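Local structure of AT-less polyketide synthase (Streptomyces platensis subsp. rosaceus, 4TKT) at residues 25-30 with 357-362; 235-240 with 246-251; 481-486 with 519-524; 474-479 with 527-532. The protein probably forms carbon-carbon bonds by condensing acyl units as a ketosynthase domain of the AT-less isomigrastatin polyketide synthase. All coordinates share one frame; numbering follows the deposited sequence.

Interaction 1: residues 25-30 with 357-362; sequences DTFWEN and SNIGHL
Apolar packing between F27 and I359 carries this contact. The phenyl ring meets the isoleucine with its rim: CE1 of F27 lies 4.0 Å from CG2 of I359, and that methyl sits at the ring edge, near its plane. The other branch closes on the same corner, with CD1 of I359 4.1 Å from F27 CE1 and 4.2 Å from F27 CZ. The two side chains cross at about a right angle. With CG anti to the backbone N (chi1 -173°), the F27 ring reaches from helix 24-32 toward I359, although its CB does not point that way. Helix 366-380 adds L376 against F27 and A369 against I359, so the pair is part of a buried core within the thiolase-type ketosynthase fold. At the end of the short helix 356-359, G360 leaves the helical conformation with a positive phi of 91°, and H361 follows. That histidine touches C186 and H321, as expected for the Cys-His-His active site of related ketosynthases.

The polar groups come close without bonding to each other. ND2 of N358 stays 4.4 Å from the carbonyl O of N30 and hydrogen-bonds instead to the R35 carbonyl. N30 likewise looks elsewhere: its ND2 binds the G20 carbonyl, and its OD1 has a weak bond from R35 NH1.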
loop_
_atom_site.group_PDB
_atom_site.type_symbol
_atom_site.label_atom_id
_atom_site.label_comp_id
_atom_site.label_asym_id
_atom_site.label_seq_id
_atom_site.Cartn_x
_atom_site.Cartn_y
_atom_site.Cartn_z
ATOM N N ASP A 25 6.497 -2.034 -7.416
ATOM C CA ASP A 25 7.117 -2.373 -8.693
ATOM C C ASP A 25 7.413 -3.867 -8.770
ATOM O O ASP A 25 7.160 -4.508 -9.791
ATOM C CB ASP A 25 8.407 -1.576 -8.911
ATOM C CG ASP A 25 8.155 -0.097 -9.141
ATOM O OD1 ASP A 25 7.020 0.272 -9.513
ATOM O OD2 ASP A 25 9.098 0.699 -8.954
ATOM N N THR A 26 7.953 -4.415 -7.686
ATOM C CA THR A 26 8.227 -5.844 -7.612
ATOM C C THR A 26 6.923 -6.626 -7.607
ATOM O O THR A 26 6.823 -7.696 -8.212
ATOM C CB THR A 26 9.036 -6.200 -6.358
ATOM O OG1 THR A 26 10.237 -5.422 -6.329
ATOM C CG2 THR A 26 9.395 -7.676 -6.358
ATOM N N PHE A 27 5.924 -6.074 -6.925
ATOM C CA PHE A 27 4.620 -6.710 -6.814
ATOM C C PHE A 27 3.999 -6.903 -8.190
ATOM O O PHE A 27 3.405 -7.942 -8.470
ATOM C CB PHE A 27 3.702 -5.882 -5.912
ATOM C CG PHE A 27 2.386 -6.541 -5.610
ATOM C CD1 PHE A 27 2.336 -7.852 -5.169
ATOM C CD2 PHE A 27 1.199 -5.840 -5.745
ATOM C CE1 PHE A 27 1.128 -8.457 -4.884
ATOM C CE2 PHE A 27 -0.012 -6.439 -5.458
ATOM C CZ PHE A 27 -0.048 -7.749 -5.030
ATOM N N TRP A 28 4.160 -5.908 -9.055
ATOM C CA TRP A 28 3.661 -6.007 -10.420
ATOM C C TRP A 28 4.408 -7.077 -11.205
ATOM O O TRP A 28 3.810 -7.814 -11.988
ATOM C CB TRP A 28 3.772 -4.666 -11.145
ATOM C CG TRP A 28 3.413 -4.769 -12.596
ATOM C CD1 TRP A 28 4.245 -4.588 -13.661
ATOM C CD2 TRP A 28 2.131 -5.103 -13.141
ATOM N NE1 TRP A 28 3.558 -4.778 -14.836
ATOM C CE2 TRP A 28 2.258 -5.096 -14.543
ATOM C CE3 TRP A 28 0.885 -5.402 -12.577
ATOM C CZ2 TRP A 28 1.188 -5.377 -15.392
ATOM C CZ3 TRP A 28 -0.176 -5.680 -13.421
ATOM C CH2 TRP A 28 -0.017 -5.666 -14.813
ATOM N N GLU A 29 5.716 -7.154 -10.999
ATOM C CA GLU A 29 6.528 -8.153 -11.678
ATOM C C GLU A 29 6.077 -9.557 -11.290
ATOM O O GLU A 29 5.933 -10.430 -12.144
ATOM C CB GLU A 29 8.010 -7.955 -11.355
ATOM C CG GLU A 29 8.575 -6.627 -11.841
ATOM C CD GLU A 29 10.019 -6.412 -11.418
ATOM O OE1 GLU A 29 10.588 -7.309 -10.760
ATOM O OE2 GLU A 29 10.583 -5.344 -11.742
ATOM N N ASN A 30 5.839 -9.761 -9.999
ATOM C CA ASN A 30 5.345 -11.041 -9.504
ATOM C C ASN A 30 3.967 -11.380 -10.062
ATOM O O ASN A 30 3.713 -12.513 -10.473
ATOM C CB ASN A 30 5.295 -11.034 -7.976
ATOM C CG ASN A 30 6.668 -10.954 -7.350
ATOM O OD1 ASN A 30 7.675 -10.831 -8.048
ATOM N ND2 ASN A 30 6.719 -11.016 -6.025
ATOM N N SER A 357 -4.355 -15.767 -4.609
ATOM C CA SER A 357 -3.762 -16.923 -5.264
ATOM C C SER A 357 -2.261 -16.716 -5.437
ATOM O O SER A 357 -1.517 -17.666 -5.675
ATOM C CB SER A 357 -4.429 -17.181 -6.616
ATOM O OG SER A 357 -4.255 -16.081 -7.493
ATOM N N ASN A 358 -1.824 -15.466 -5.314
ATOM C CA ASN A 358 -0.409 -15.129 -5.424
ATOM C C ASN A 358 0.285 -15.037 -4.071
ATOM O O ASN A 358 1.353 -15.617 -3.869
ATOM C CB ASN A 358 -0.231 -13.804 -6.167
ATOM C CG ASN A 358 -0.697 -13.872 -7.603
ATOM O OD1 ASN A 358 -1.836 -13.520 -7.916
ATOM N ND2 ASN A 358 0.184 -14.321 -8.488
ATOM N N ILE A 359 -0.328 -14.304 -3.145
ATOM C CA ILE A 359 0.338 -13.934 -1.901
ATOM C C ILE A 359 -0.373 -14.446 -0.654
ATOM O O ILE A 359 0.103 -14.245 0.463
ATOM C CB ILE A 359 0.474 -12.406 -1.788
ATOM C CG1 ILE A 359 -0.908 -11.749 -1.837
ATOM C CG2 ILE A 359 1.357 -11.870 -2.904
ATOM C CD1 ILE A 359 -0.874 -10.240 -1.754
ATOM N N GLY A 360 -1.511 -15.105 -0.845
ATOM C CA GLY A 360 -2.257 -15.651 0.273
ATOM C C GLY A 360 -3.288 -14.685 0.824
ATOM O O GLY A 360 -3.538 -13.625 0.248
ATOM N N HIS A 361 -3.884 -15.057 1.952
ATOM C CA HIS A 361 -4.944 -14.269 2.570
ATOM C C HIS A 361 -4.365 -13.281 3.583
ATOM O O HIS A 361 -4.026 -13.653 4.710
ATOM C CB HIS A 361 -5.963 -15.197 3.241
ATOM C CG HIS A 361 -7.194 -14.500 3.733
ATOM N ND1 HIS A 361 -7.455 -13.170 3.478
ATOM C CD2 HIS A 361 -8.239 -14.952 4.466
ATOM C CE1 HIS A 361 -8.605 -12.834 4.032
ATOM N NE2 HIS A 361 -9.101 -13.898 4.639
ATOM N N LEU A 362 -4.260 -12.019 3.177
ATOM C CA LEU A 362 -3.640 -10.997 4.014
ATOM C C LEU A 362 -4.597 -10.470 5.074
ATOM O O LEU A 362 -4.253 -9.560 5.828
ATOM C CB LEU A 362 -3.123 -9.840 3.155
ATOM C CG LEU A 362 -1.647 -9.919 2.750
ATOM C CD1 LEU A 362 -1.347 -11.220 2.023
ATOM C CD2 LEU A 362 -1.255 -8.724 1.893
#

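Interaction 2: residues 235-240 with 246-251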
loop_
_atom_site.group_PDB
_atom_site.type_symbol
_atom_site.label_atom_id
_atom_site.label_comp_id
_atom_site.label_asym_id
_atom_site.label_seq_id
_atom_site.Cartn_x
_atom_site.Cartn_y
_atom_site.Cartn_z
ATOM N N GLY A 235 -1.789 -25.224 1.896
ATOM C CA GLY A 235 -1.261 -23.895 2.149
ATOM C C GLY A 235 -1.400 -22.948 0.975
ATOM O O GLY A 235 -0.546 -22.093 0.749
ATOM N N ARG A 236 -2.486 -23.098 0.228
ATOM C CA ARG A 236 -2.740 -22.248 -0.923
ATOM C C ARG A 236 -4.164 -21.717 -0.900
ATOM O O ARG A 236 -5.068 -22.364 -0.375
ATOM C CB ARG A 236 -2.491 -23.015 -2.225
ATOM C CG ARG A 236 -1.049 -23.442 -2.443
ATOM C CD ARG A 236 -0.120 -22.240 -2.475
ATOM N NE ARG A 236 1.229 -22.581 -2.918
ATOM C CZ ARG A 236 2.150 -23.154 -2.149
ATOM N NH1 ARG A 236 1.873 -23.470 -0.891
ATOM N NH2 ARG A 236 3.352 -23.417 -2.640
ATOM N N CYS A 237 -4.357 -20.531 -1.464
ATOM C CA CYS A 237 -5.698 -20.031 -1.726
ATOM C C CYS A 237 -6.062 -20.324 -3.174
ATOM O O CYS A 237 -5.773 -19.528 -4.067
ATOM C CB CYS A 237 -5.798 -18.530 -1.445
ATOM S SG CYS A 237 -5.853 -18.095 0.307
ATOM N N ARG A 238 -6.680 -21.477 -3.404
ATOM C CA ARG A 238 -7.111 -21.853 -4.745
ATOM C C ARG A 238 -8.354 -21.066 -5.136
ATOM O O ARG A 238 -9.464 -21.598 -5.125
ATOM C CB ARG A 238 -7.390 -23.354 -4.825
ATOM C CG ARG A 238 -6.210 -24.236 -4.461
ATOM C CD ARG A 238 -6.582 -25.697 -4.624
ATOM N NE ARG A 238 -5.489 -26.599 -4.280
ATOM C CZ ARG A 238 -5.526 -27.913 -4.476
ATOM N NH1 ARG A 238 -6.601 -28.471 -5.016
ATOM N NH2 ARG A 238 -4.492 -28.670 -4.136
ATOM N N SER A 239 -8.155 -19.796 -5.474
ATOM C CA SER A 239 -9.257 -18.899 -5.802
ATOM C C SER A 239 -10.104 -19.443 -6.944
ATOM O O SER A 239 -9.671 -19.451 -8.098
ATOM C CB SER A 239 -8.726 -17.514 -6.162
ATOM O OG SER A 239 -7.860 -17.024 -5.153
ATOM N N PHE A 240 -11.304 -19.905 -6.600
ATOM C CA PHE A 240 -12.264 -20.447 -7.557
ATOM C C PHE A 240 -11.726 -21.685 -8.269
ATOM O O PHE A 240 -12.180 -22.033 -9.360
ATOM C CB PHE A 240 -12.667 -19.375 -8.573
ATOM C CG PHE A 240 -13.031 -18.062 -7.946
ATOM C CD1 PHE A 240 -14.217 -17.920 -7.247
ATOM C CD2 PHE A 240 -12.183 -16.972 -8.047
ATOM C CE1 PHE A 240 -14.554 -16.715 -6.662
ATOM C CE2 PHE A 240 -12.514 -15.764 -7.466
ATOM C CZ PHE A 240 -13.701 -15.635 -6.773
ATOM N N GLY A 246 -9.860 -24.306 2.188
ATOM C CA GLY A 246 -9.443 -23.351 3.196
ATOM C C GLY A 246 -8.555 -22.277 2.601
ATOM O O GLY A 246 -8.462 -22.143 1.382
ATOM N N TYR A 247 -7.895 -21.510 3.462
ATOM C CA TYR A 247 -6.995 -20.468 2.993
ATOM C C TYR A 247 -5.620 -20.596 3.634
ATOM O O TYR A 247 -5.408 -21.436 4.509
ATOM C CB TYR A 247 -7.582 -19.079 3.267
ATOM C CG TYR A 247 -7.717 -18.704 4.731
ATOM C CD1 TYR A 247 -6.653 -18.145 5.427
ATOM C CD2 TYR A 247 -8.918 -18.882 5.408
ATOM C CE1 TYR A 247 -6.772 -17.792 6.757
ATOM C CE2 TYR A 247 -9.047 -18.529 6.741
ATOM C CZ TYR A 247 -7.970 -17.983 7.408
ATOM O OH TYR A 247 -8.085 -17.629 8.732
ATOM N N VAL A 248 -4.691 -19.763 3.176
ATOM C CA VAL A 248 -3.373 -19.662 3.784
ATOM C C VAL A 248 -3.130 -18.203 4.164
ATOM O O VAL A 248 -3.302 -17.304 3.341
ATOM C CB VAL A 248 -2.258 -20.181 2.840
ATOM C CG1 VAL A 248 -2.287 -19.461 1.499
ATOM C CG2 VAL A 248 -0.897 -20.052 3.490
ATOM N N PRO A 249 -2.766 -17.957 5.430
ATOM C CA PRO A 249 -2.580 -16.577 5.893
ATOM C C PRO A 249 -1.372 -15.907 5.250
ATOM O O PRO A 249 -0.395 -16.578 4.925
ATOM C CB PRO A 249 -2.382 -16.737 7.403
ATOM C CG PRO A 249 -1.877 -18.121 7.571
ATOM C CD PRO A 249 -2.551 -18.937 6.506
ATOM N N GLY A 250 -1.451 -14.594 5.065
ATOM C CA GLY A 250 -0.365 -13.842 4.467
ATOM C C GLY A 250 -0.112 -12.529 5.182
ATOM O O GLY A 250 -1.014 -11.969 5.804
ATOM N N GLU A 251 1.125 -12.046 5.097
ATOM C CA GLU A 251 1.515 -10.778 5.707
ATOM C C GLU A 251 1.501 -9.653 4.680
ATOM O O GLU A 251 1.736 -9.887 3.500
ATOM C CB GLU A 251 2.905 -10.883 6.334
ATOM C CG GLU A 251 2.978 -11.761 7.565
ATOM C CD GLU A 251 4.377 -11.831 8.139
ATOM O OE1 GLU A 251 5.349 -11.737 7.359
ATOM O OE2 GLU A 251 4.506 -11.973 9.371
HETATM O O HOH W 1 -7.777 -22.995 -1.216
#
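One water bridges the segments: it lies 2.9 Å from the R236 carbonyl O, 2.8 Å from the G246 carbonyl O, and takes the N-H of R238 at 2.9 Å from that N. Its two protons may be shared among several acceptors. S232 OG gives the R236 carbonyl a further partner. Both segments belong to the long irregular connection between helix 220-227 and strand 252-260, so the contact folds one loop back on itself; R238 is the centre of an inverse gamma turn there.

The direct polar link runs through sulfur. V248 N donates to C237 SG at 3.5 Å, nearly straight at 167°, while CB of Y247 packs on the same sulfur at 3.6 Å. SG lies anti to its own carbonyl carbon, which turns it to the backbone of 247-248. The Y247 ring leads off the other way, meeting H361 edge-to-face, and C237 also touches K356.

V248 presses its branched side chain against the G235 carbonyl. CG1 of V248 is 3.2 Å from G235 O, and CG2 of V248 is 3.4 Å from it, so the oxygen rests against the fork of the valine, close to CB and both methyls. R236 holds a salt bridge from NE to D36 and reaches back with NH1, which bonds G235 O at 3.2 Å from above the carbonyl plane, 70° out of it.

Interaction 3: residues 481-486 with 519-524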
loop_
_atom_site.group_PDB
_atom_site.type_symbol
_atom_site.label_atom_id
_atom_site.label_comp_id
_atom_site.label_asym_id
_atom_site.label_seq_id
_atom_site.Cartn_x
_atom_site.Cartn_y
_atom_site.Cartn_z
ATOM N N ASP A 481 20.171 3.794 -9.761
ATOM C CA ASP A 481 19.709 2.531 -10.323
ATOM C C ASP A 481 18.343 2.688 -10.977
ATOM O O ASP A 481 18.049 2.047 -11.987
ATOM C CB ASP A 481 19.656 1.448 -9.244
ATOM C CG ASP A 481 21.029 1.100 -8.699
ATOM O OD1 ASP A 481 22.037 1.410 -9.372
ATOM O OD2 ASP A 481 21.098 0.509 -7.600
ATOM N N ALA A 482 17.512 3.548 -10.400
ATOM C CA ALA A 482 16.187 3.800 -10.947
ATOM C C ALA A 482 16.267 4.551 -12.274
ATOM O O ALA A 482 15.551 4.227 -13.220
ATOM C CB ALA A 482 15.343 4.577 -9.953
ATOM N N LEU A 483 17.145 5.545 -12.346
ATOM C CA LEU A 483 17.221 6.401 -13.526
ATOM C C LEU A 483 17.982 5.750 -14.675
ATOM O O LEU A 483 18.165 6.357 -15.729
ATOM C CB LEU A 483 17.860 7.742 -13.170
ATOM C CG LEU A 483 17.038 8.594 -12.200
ATOM C CD1 LEU A 483 17.684 9.954 -11.984
ATOM C CD2 LEU A 483 15.611 8.742 -12.700
ATOM N N ARG A 484 18.421 4.513 -14.472
ATOM C CA ARG A 484 19.054 3.752 -15.541
ATOM C C ARG A 484 18.025 2.924 -16.307
ATOM O O ARG A 484 18.323 2.386 -17.373
ATOM C CB ARG A 484 20.151 2.846 -14.981
ATOM C CG ARG A 484 21.435 3.574 -14.626
ATOM C CD ARG A 484 22.448 2.632 -13.994
ATOM N NE ARG A 484 23.758 3.262 -13.843
ATOM C CZ ARG A 484 24.748 2.758 -13.113
ATOM N NH1 ARG A 484 24.578 1.619 -12.455
ATOM N NH2 ARG A 484 25.908 3.399 -13.034
ATOM N N LYS A 485 16.813 2.827 -15.760
ATOM C CA LYS A 485 15.746 2.059 -16.397
ATOM C C LYS A 485 15.333 2.694 -17.720
ATOM O O LYS A 485 15.611 3.866 -17.968
ATOM C CB LYS A 485 14.534 1.934 -15.472
ATOM C CG LYS A 485 14.807 1.196 -14.170
ATOM C CD LYS A 485 13.509 0.892 -13.435
ATOM C CE LYS A 485 13.765 0.502 -11.987
ATOM N NZ LYS A 485 14.706 -0.646 -11.873
ATOM N N GLU A 486 14.656 1.914 -18.559
ATOM C CA GLU A 486 14.359 2.319 -19.930
ATOM C C GLU A 486 13.408 3.510 -20.027
ATOM O O GLU A 486 13.439 4.251 -21.008
ATOM C CB GLU A 486 13.776 1.137 -20.710
ATOM N N PRO A 519 22.369 11.286 -18.441
ATOM C CA PRO A 519 23.605 10.541 -18.169
ATOM C C PRO A 519 24.564 11.282 -17.241
ATOM O O PRO A 519 25.344 10.641 -16.537
ATOM C CB PRO A 519 24.224 10.374 -19.560
ATOM C CG PRO A 519 23.074 10.440 -20.489
ATOM C CD PRO A 519 22.159 11.461 -19.889
ATOM N N ALA A 520 24.506 12.610 -17.246
ATOM C CA ALA A 520 25.335 13.413 -16.354
ATOM C C ALA A 520 24.854 13.275 -14.915
ATOM O O ALA A 520 25.660 13.194 -13.987
ATOM C CB ALA A 520 25.325 14.870 -16.778
ATOM N N LEU A 521 23.537 13.250 -14.736
ATOM C CA LEU A 521 22.948 13.085 -13.414
ATOM C C LEU A 521 23.300 11.720 -12.830
ATOM O O LEU A 521 23.650 11.614 -11.656
ATOM C CB LEU A 521 21.431 13.262 -13.470
ATOM C CG LEU A 521 20.678 13.031 -12.156
ATOM C CD1 LEU A 521 21.234 13.904 -11.044
ATOM C CD2 LEU A 521 19.193 13.286 -12.339
ATOM N N VAL A 522 23.214 10.685 -13.661
ATOM C CA VAL A 522 23.575 9.333 -13.248
ATOM C C VAL A 522 25.033 9.273 -12.792
ATOM O O VAL A 522 25.349 8.639 -11.785
ATOM C CB VAL A 522 23.345 8.316 -14.387
ATOM C CG1 VAL A 522 23.837 6.932 -13.984
ATOM C CG2 VAL A 522 21.875 8.267 -14.761
ATOM N N ASP A 523 25.914 9.946 -13.526
ATOM C CA ASP A 523 27.330 9.994 -13.168
ATOM C C ASP A 523 27.544 10.655 -11.814
ATOM O O ASP A 523 28.346 10.188 -11.008
ATOM C CB ASP A 523 28.141 10.738 -14.231
ATOM C CG ASP A 523 28.312 9.937 -15.504
ATOM O OD1 ASP A 523 27.941 8.743 -15.513
ATOM O OD2 ASP A 523 28.832 10.500 -16.491
ATOM N N ALA A 524 26.828 11.750 -11.574
ATOM C CA ALA A 524 26.949 12.476 -10.317
ATOM C C ALA A 524 26.437 11.634 -9.155
ATOM O O ALA A 524 27.053 11.592 -8.090
ATOM C CB ALA A 524 26.200 13.796 -10.392
#
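L483 and L521 meet through single methyls, CD1 of L483 lying 3.7 Å from CD2 of L521, with the two side chains slanting across one another. The torsions differ on the two sides: L521 holds CG anti to its backbone N (chi1 177°), whereas L483 has CG beside its own N, and each leucine thereby directs a methyl at the other. V522, one residue on, sends its two branches to different neighbours. CG2 of V522 makes a looser approach to CB of L483 at 4.4 Å, while CG1 of V522 packs 3.7 Å from NE of R484.

All this joins the C-terminal end of helix 469-482, where a type I turn from A482 to K485 leads the chain off, to helix 518-530 in the RhiE-like linker domain. W488, I496, L518 and L525 also touch L483, and strand 509-515 backs L521 through V513 and V515.

R484 lies across V522 at a slant, its chain extended from CG to NE, so the aliphatic part is also drawn over the valine: CG of R484 is 4.2 Å from V522 CG1. Its NH2 remains 6.2 Å from D523 OD1, too far for a salt bridge, though the opposite charges may attract weakly.

Interaction 4: residues 474-479 with 527-532; sequences ESAGRL and ACALGS
A476 is the first residue of 474-479 to touch the partner helix. Its methyl points into the other segment and settles over the backbone step between C528 and A529: CB of A476 lies 4.0 Å from A529 N and 4.1 Å from A529 CB. The same methyl meets the sulfur of C528, with CB of A476 4.0 Å from SG of C528. That sulfur is anti to its backbone N (chi1 174°), which swings it alongside the alanine.

G477 follows, and here the main chains come closest, the CA atoms of G477 and A529 standing 5.1 Å apart. The A529 methyl leans directly on the glycine backbone, its CB 3.7 Å from G477 N and 3.8 Å from G477 CA. The residues that meet, A476, G477 and A529, are small where helix 469-482 and helix 518-530 lie this near in the RhiE-like linker domain. Beyond G477, R478 and L479 turn to other surroundings, P606 and strand 460-466 respectively.

On the partner side, helix 518-530 closes with a Schellman motif in which G531 is the C-prime residue: S532 N bonds the A527 carbonyl O at 2.8 Å, and G531 N makes a weak bond to C528 O. R473 NH1 also bonds C528 O. Since no hydrogen bond passes between 474-479 and 527-532, the fit here rests on van der Waals contact between methyls, a thiol and bare backbone.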
loop_
_atom_site.group_PDB
_atom_site.type_symbol
_atom_site.label_atom_id
_atom_site.label_comp_id
_atom_site.label_asym_id
_atom_site.label_seq_id
_atom_site.Cartn_x
_atom_site.Cartn_y
_atom_site.Cartn_z
ATOM N N GLU A 474 23.369 6.002 0.098
ATOM C CA GLU A 474 22.457 4.918 -0.232
ATOM C C GLU A 474 21.340 5.413 -1.156
ATOM O O GLU A 474 21.014 4.763 -2.150
ATOM C CB GLU A 474 21.872 4.312 1.046
ATOM C CG GLU A 474 20.942 3.129 0.829
ATOM C CD GLU A 474 21.679 1.813 0.652
ATOM O OE1 GLU A 474 22.922 1.832 0.528
ATOM O OE2 GLU A 474 21.011 0.756 0.643
ATOM N N SER A 475 20.764 6.567 -0.826
ATOM C CA SER A 475 19.724 7.177 -1.653
ATOM C C SER A 475 20.230 7.477 -3.058
ATOM O O SER A 475 19.514 7.278 -4.040
ATOM C CB SER A 475 19.207 8.469 -1.016
ATOM O OG SER A 475 18.542 8.215 0.206
ATOM N N ALA A 476 21.466 7.961 -3.144
ATOM C CA ALA A 476 22.069 8.295 -4.427
ATOM C C ALA A 476 22.193 7.051 -5.295
ATOM O O ALA A 476 21.956 7.094 -6.502
ATOM C CB ALA A 476 23.431 8.946 -4.225
ATOM N N GLY A 477 22.558 5.939 -4.667
ATOM C CA GLY A 477 22.689 4.680 -5.371
ATOM C C GLY A 477 21.361 4.165 -5.890
ATOM O O GLY A 477 21.265 3.716 -7.032
ATOM N N ARG A 478 20.330 4.230 -5.053
ATOM C CA ARG A 478 19.024 3.699 -5.426
ATOM C C ARG A 478 18.362 4.573 -6.488
ATOM O O ARG A 478 17.633 4.073 -7.345
ATOM C CB ARG A 478 18.123 3.567 -4.192
ATOM C CG ARG A 478 18.736 2.727 -3.076
ATOM C CD ARG A 478 17.722 1.811 -2.389
ATOM N NE ARG A 478 16.754 2.538 -1.572
ATOM C CZ ARG A 478 15.440 2.528 -1.779
ATOM N NH1 ARG A 478 14.929 1.822 -2.780
ATOM N NH2 ARG A 478 14.635 3.220 -0.985
ATOM N N LEU A 479 18.623 5.876 -6.436
ATOM C CA LEU A 479 18.105 6.793 -7.445
ATOM C C LEU A 479 18.849 6.595 -8.759
ATOM O O LEU A 479 18.260 6.659 -9.838
ATOM C CB LEU A 479 18.228 8.243 -6.977
ATOM C CG LEU A 479 17.763 9.313 -7.967
ATOM C CD1 LEU A 479 16.308 9.100 -8.339
ATOM C CD2 LEU A 479 17.971 10.705 -7.395
ATOM N N ALA A 527 28.869 8.878 -8.370
ATOM C CA ALA A 527 30.029 9.425 -7.678
ATOM C C ALA A 527 29.733 9.622 -6.196
ATOM O O ALA A 527 30.536 9.257 -5.338
ATOM C CB ALA A 527 30.455 10.737 -8.312
ATOM N N CYS A 528 28.575 10.202 -5.904
ATOM C CA CYS A 528 28.148 10.409 -4.527
ATOM C C CYS A 528 27.918 9.084 -3.806
ATOM O O CYS A 528 28.268 8.937 -2.635
ATOM C CB CYS A 528 26.875 11.250 -4.483
ATOM S SG CYS A 528 26.177 11.432 -2.831
ATOM N N ALA A 529 27.327 8.125 -4.509
ATOM C CA ALA A 529 27.052 6.813 -3.935
ATOM C C ALA A 529 28.343 6.072 -3.595
ATOM O O ALA A 529 28.458 5.471 -2.530
ATOM C CB ALA A 529 26.203 5.985 -4.888
ATOM N N LEU A 530 29.314 6.125 -4.502
ATOM C CA LEU A 530 30.581 5.426 -4.314
ATOM C C LEU A 530 31.581 6.252 -3.511
ATOM O O LEU A 530 32.689 5.798 -3.231
ATOM C CB LEU A 530 31.189 5.052 -5.667
ATOM C CG LEU A 530 30.418 4.019 -6.491
ATOM C CD1 LEU A 530 31.101 3.782 -7.826
ATOM C CD2 LEU A 530 30.282 2.721 -5.720
ATOM N N GLY A 531 31.186 7.468 -3.148
ATOM C CA GLY A 531 32.044 8.346 -2.373
ATOM C C GLY A 531 33.267 8.818 -3.134
ATOM O O GLY A 531 34.281 9.169 -2.530
ATOM N N SER A 532 33.179 8.827 -4.461
ATOM C CA SER A 532 34.284 9.303 -5.288
ATOM C C SER A 532 34.136 10.793 -5.579
ATOM O O SER A 532 33.225 11.448 -5.071
ATOM C CB SER A 532 34.369 8.513 -6.596
ATOM O OG SER A 532 33.268 8.791 -7.440
#

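How the interactions relate
Interactions 1 and 2 are neighbours in the ketosynthase part, their centres 12 Å apart, and they touch: H361 N is 2.7 Å from V248 O and H361 O is 2.8 Å from G250 N, both probable hydrogen bonds. The loop of interaction 2 probably holds the backbone of H361, the likely active-site histidine just after helix 356-359. Interactions 3 and 4 lie in the linker domain, centres 11 Å apart, and are two places along one pairing of helices 469-482 and 518-530. The two groups are separate: the centre of interaction 1 is 28 Å from that of interaction 3, though their nearest atoms come within about 6 Å, without touching.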